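Local structure of 2-methyl-aconitate isomerase (Shewanella oneidensis, 5K87) at residues E163-L169 and S383-V388. The protein catalyses the cis-trans isomerisation of 2-methyl-aconitate in the 2-methylcitrate cycle of propionate breakdown, working as a homodimer. The protein carries 1 engineered substitution. Residues are numbered along the deposited sequence; the frame is centred on the assembly and turned at random.
Sequences ETGDFEL and SRSARV
In this PrpF-family member of the DAP-epimerase clan, loop 163-169, between strands 160-161 and 179-184, bows over the broken part of strand 374-391 and touches it at both ends: Glu163 on Val388, Phe167 and Leu169 on Ser383-Ser385. Glu163 reaches the strand with CG anti to its carbonyl carbon (chi1 -59°) and an extended chain. Its OE2 accepts from Val388 N at 2.8 Å, an almost straight bond (176°) whose N-H comes nearly in line with the carboxylate C-O bond. The same oxygen packs on Val388 CG2 at 3.5 Å. OE1 forms a salt bridge to Arg395 of the second subunit, tying loop, strand and dimer partner together. At the far end the two methyls of Leu169 split their contacts: CD2 lies 3.7 Å from Arg384 CA, while CD1 sits over the centre of one face of the Arg384 guanidinium, 3.8 Å above its plane, and beside Ser385 OG. Bends at chi2 and chi3 fold Arg384 back, letting NE donate to Ser383 O at 2.9 Å. This bond and one from NH2 to the substrate-binding Asn111 would help fix the guanidinium's rotation; with its side chain about 7 Å from the bound malonate ion, Arg384 is a probable second-shell support of the active site. Phe167 sets CZ 3.7 Å from Ser383 CB, its ring meeting that carbon obliquely. Next to Leu169, a water donates to Phe167 O at 2.8 Å and is hydrogen-bonded to Ser385 OG, which has a further partner in Arg20. Arg387 reaches Asp64 and Gln11 of the second subunit. Ala386 packs on helix 113-122; strand 12-21 runs antiparallel alongside, bonded to Arg387 through Arg20, and takes Val388 against Thr17 and Met19, while Arg384 pairs through its backbone with Val179 of strand 179-184.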
# COMPACT_ATOMS: atom_id res chain seq x y z
N GLU A 163 14.29 -19.11 -3.66
CA GLU A 163 13.56 -18.03 -3.01
C GLU A 163 12.95 -18.47 -1.70
O GLU A 163 12.96 -17.74 -0.71
CB GLU A 163 12.42 -17.54 -3.91
CG GLU A 163 12.82 -17.04 -5.26
CD GLU A 163 11.64 -16.39 -5.95
OE1 GLU A 163 10.74 -17.12 -6.46
OE2 GLU A 163 11.56 -15.14 -5.94
N THR A 164 12.38 -19.67 -1.70
CA THR A 164 11.59 -20.16 -0.58
C THR A 164 12.48 -20.81 0.48
O THR A 164 13.59 -21.23 0.18
CB THR A 164 10.55 -21.18 -1.06
OG1 THR A 164 11.22 -22.23 -1.76
CG2 THR A 164 9.54 -20.53 -2.01
N GLY A 165 11.99 -20.87 1.71
CA GLY A 165 12.79 -21.39 2.80
C GLY A 165 12.11 -21.17 4.13
O GLY A 165 10.94 -20.79 4.18
N ASP A 166 12.84 -21.39 5.22
CA ASP A 166 12.26 -21.32 6.55
C ASP A 166 12.83 -20.20 7.41
O ASP A 166 12.61 -20.17 8.63
CB ASP A 166 12.36 -22.67 7.28
CG ASP A 166 13.79 -23.15 7.44
OD1 ASP A 166 14.75 -22.39 7.20
OD2 ASP A 166 13.97 -24.33 7.85
N PHE A 167 13.54 -19.26 6.79
CA PHE A 167 14.15 -18.16 7.52
C PHE A 167 13.15 -17.04 7.76
O PHE A 167 12.52 -16.56 6.82
CB PHE A 167 15.37 -17.62 6.79
CG PHE A 167 16.16 -16.64 7.60
CD1 PHE A 167 16.93 -17.08 8.67
CD2 PHE A 167 16.15 -15.29 7.30
CE1 PHE A 167 17.67 -16.18 9.43
CE2 PHE A 167 16.90 -14.40 8.05
CZ PHE A 167 17.64 -14.85 9.12
N GLU A 168 13.02 -16.62 9.01
CA GLU A 168 12.06 -15.59 9.37
C GLU A 168 12.75 -14.28 9.74
O GLU A 168 13.81 -14.28 10.37
CB GLU A 168 11.15 -16.07 10.51
CG GLU A 168 10.55 -17.44 10.26
CD GLU A 168 9.12 -17.56 10.76
OE1 GLU A 168 8.51 -18.64 10.56
OE2 GLU A 168 8.60 -16.59 11.34
N LEU A 169 12.16 -13.17 9.31
CA LEU A 169 12.61 -11.83 9.67
C LEU A 169 11.44 -11.16 10.35
O LEU A 169 10.32 -11.25 9.85
CB LEU A 169 12.91 -10.98 8.42
CG LEU A 169 13.63 -11.39 7.14
CD1 LEU A 169 13.74 -10.19 6.20
CD2 LEU A 169 14.98 -11.89 7.45
N SER A 383 21.28 -10.56 7.95
CA SER A 383 20.54 -11.46 7.08
C SER A 383 19.19 -10.88 6.73
O SER A 383 18.51 -10.29 7.58
CB SER A 383 20.37 -12.82 7.74
OG SER A 383 21.62 -13.47 7.83
N ARG A 384 18.81 -11.04 5.47
CA ARG A 384 17.50 -10.65 5.00
C ARG A 384 16.93 -11.83 4.20
O ARG A 384 17.37 -12.97 4.39
CB ARG A 384 17.61 -9.35 4.17
CG ARG A 384 18.21 -8.15 4.94
CD ARG A 384 17.18 -7.35 5.75
NE ARG A 384 16.84 -7.97 7.03
CZ ARG A 384 15.93 -7.47 7.86
NH1 ARG A 384 15.69 -8.06 9.02
NH2 ARG A 384 15.25 -6.38 7.53
N SER A 385 15.95 -11.57 3.35
CA SER A 385 15.38 -12.56 2.44
C SER A 385 14.71 -11.76 1.34
O SER A 385 14.56 -10.54 1.47
CB SER A 385 14.36 -13.45 3.15
OG SER A 385 13.19 -12.73 3.52
N ALA A 386 14.31 -12.43 0.26
CA ALA A 386 13.66 -11.76 -0.85
C ALA A 386 12.81 -12.72 -1.64
O ALA A 386 13.06 -13.92 -1.65
CB ALA A 386 14.70 -11.16 -1.78
N ARG A 387 11.82 -12.18 -2.33
CA ARG A 387 11.05 -12.99 -3.26
C ARG A 387 10.36 -12.13 -4.30
O ARG A 387 9.98 -10.98 -4.04
CB ARG A 387 10.04 -13.89 -2.54
CG ARG A 387 9.09 -13.15 -1.63
CD ARG A 387 8.08 -14.08 -0.93
NE ARG A 387 7.07 -14.54 -1.86
CZ ARG A 387 5.81 -14.10 -1.95
NH1 ARG A 387 5.05 -14.62 -2.88
NH2 ARG A 387 5.31 -13.18 -1.14
N VAL A 388 10.19 -12.71 -5.48
CA VAL A 388 9.38 -12.11 -6.51
C VAL A 388 7.90 -12.20 -6.14
O VAL A 388 7.40 -13.29 -5.79
CB VAL A 388 9.63 -12.81 -7.84
CG1 VAL A 388 8.65 -12.32 -8.90
CG2 VAL A 388 11.06 -12.61 -8.27
O HOH W 1 12.00 -14.02 5.65